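Local coordinates for protein beta-1,3-1,4-glucanase (Caldicellulosiruptor sp. F32, PDB 5H4R) that probably hydrolyses mixed-linkage beta-1,3-1,4-glucans such as lichenan, as a family 5 glycoside hydrolase, and here holds cellotetraose in its engineered form, at residues Ile304-Phe307 with Met308-Tyr312. The protein carries 1 engineered substitution. Sequence-based numbering, arbitrary orientation.
Sequences IDYF and MDKLY
F307 and M308, neighbours on the buried side of helix 298-316, illustrate how an outer helix of a TIM barrel sorts its side chains between core and solvent. This helix precedes barrel strand 322-327, and both residues rest on I324 of that strand and on Y346 of helix 336-352. The F307 ring lies beside the M308 side chain because its CG sits between the backbone N and the carbonyl carbon (chi1 87°), the crowded position, normally disfavoured within a helix. That torsion lays the ring across the start of the M308 side chain, where M308 CG comes over one face, offset toward the rim, 3.8 Å from the ring centroid in a CH-pi contact. Beyond it the methionine runs extended, which brings SD obliquely to the same ring, 5.1 Å from its centroid, as a Met-aromatic contact. The terminal CE then reaches CG2 of I304 at 3.8 Å, one helical turn back. At the edge of the F307 ring, near its plane, CD1 of L311 lies 3.7 Å from the ring's CD1, and L311 continues the apolar surface onto helix 247-250.

Beneath these side chains runs the regular i to i+4 backbone bonding, from M308 N to I304 O through L311 N to F307 O. D305 and D309 follow one another along a different side of the helix and are tied outward, D305 to the hydroxyl of Y345 and D309 by a salt bridge to R353. On the exposed side, K310 CG lies over one face of the Y306 ring in a second CH-pi contact, and the bends at chi2 and chi3 carry CD and CE along the ring. A water bridges this pair, accepting from K310 NZ at 2.9 Å and hydrogen-bonding to Y306 OH, also at 2.9 Å.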
# COMPACT_ATOMS: atom_id res chain seq x y z
N ILE A 304 16.07 1.38 -7.46
CA ILE A 304 15.64 0.51 -6.35
C ILE A 304 16.58 0.69 -5.18
O ILE A 304 16.15 0.99 -4.06
CB ILE A 304 15.61 -0.95 -6.83
CG1 ILE A 304 14.54 -1.12 -7.91
CG2 ILE A 304 15.38 -1.93 -5.67
CD1 ILE A 304 14.58 -2.38 -8.65
N ASP A 305 17.88 0.52 -5.43
CA ASP A 305 18.86 0.67 -4.36
C ASP A 305 18.75 2.02 -3.69
O ASP A 305 18.86 2.13 -2.46
CB ASP A 305 20.28 0.52 -4.89
CG ASP A 305 20.55 -0.81 -5.55
OD1 ASP A 305 19.79 -1.76 -5.34
OD2 ASP A 305 21.57 -0.90 -6.27
N TYR A 306 18.60 3.09 -4.49
CA TYR A 306 18.73 4.43 -3.94
C TYR A 306 17.66 4.73 -2.91
O TYR A 306 17.96 5.19 -1.80
CB TYR A 306 18.69 5.49 -5.03
CG TYR A 306 19.04 6.85 -4.46
CD1 TYR A 306 20.32 7.08 -3.95
CD2 TYR A 306 18.12 7.89 -4.39
CE1 TYR A 306 20.67 8.28 -3.39
CE2 TYR A 306 18.49 9.12 -3.84
CZ TYR A 306 19.76 9.30 -3.34
OH TYR A 306 20.16 10.51 -2.78
N PHE A 307 16.38 4.54 -3.26
CA PHE A 307 15.37 4.93 -2.28
C PHE A 307 15.40 3.99 -1.08
O PHE A 307 15.15 4.43 0.05
CB PHE A 307 13.97 5.01 -2.95
CG PHE A 307 13.21 3.71 -2.98
CD1 PHE A 307 12.37 3.33 -1.93
CD2 PHE A 307 13.28 2.90 -4.08
CE1 PHE A 307 11.68 2.15 -1.98
CE2 PHE A 307 12.59 1.70 -4.13
CZ PHE A 307 11.77 1.33 -3.08
N MET A 308 15.74 2.72 -1.28
CA MET A 308 15.78 1.80 -0.15
C MET A 308 16.94 2.14 0.77
O MET A 308 16.80 2.08 2.00
CB MET A 308 15.88 0.37 -0.67
CG MET A 308 14.65 -0.09 -1.41
SD MET A 308 14.75 -1.85 -1.70
CE MET A 308 13.21 -2.13 -2.54
N ASP A 309 18.08 2.53 0.20
CA ASP A 309 19.20 2.99 1.02
C ASP A 309 18.81 4.19 1.87
O ASP A 309 19.18 4.26 3.05
CB ASP A 309 20.39 3.37 0.14
CG ASP A 309 21.17 2.17 -0.37
OD1 ASP A 309 21.07 1.07 0.22
OD2 ASP A 309 21.90 2.36 -1.38
N LYS A 310 18.09 5.15 1.30
CA LYS A 310 17.76 6.34 2.06
C LYS A 310 16.77 6.02 3.18
O LYS A 310 16.86 6.58 4.28
CB LYS A 310 17.19 7.43 1.15
CG LYS A 310 18.14 7.92 0.06
CD LYS A 310 19.34 8.62 0.60
CE LYS A 310 20.59 7.74 0.66
NZ LYS A 310 21.81 8.53 1.08
N LEU A 311 15.81 5.12 2.91
CA LEU A 311 14.85 4.68 3.92
C LEU A 311 15.53 3.88 5.02
O LEU A 311 15.19 4.02 6.21
CB LEU A 311 13.74 3.87 3.28
CG LEU A 311 12.76 4.62 2.38
CD1 LEU A 311 11.79 3.66 1.74
CD2 LEU A 311 11.99 5.70 3.13
N TYR A 312 16.49 3.02 4.66
CA TYR A 312 17.27 2.33 5.68
C TYR A 312 18.04 3.33 6.55
O TYR A 312 18.05 3.22 7.79
CB TYR A 312 18.21 1.33 5.03
CG TYR A 312 19.13 0.67 6.01
CD1 TYR A 312 18.72 -0.43 6.74
CD2 TYR A 312 20.41 1.18 6.24
CE1 TYR A 312 19.56 -1.03 7.65
CE2 TYR A 312 21.26 0.59 7.17
CZ TYR A 312 20.83 -0.51 7.87
OH TYR A 312 21.69 -1.10 8.79
O HOH W 1 22.09 10.88 -0.67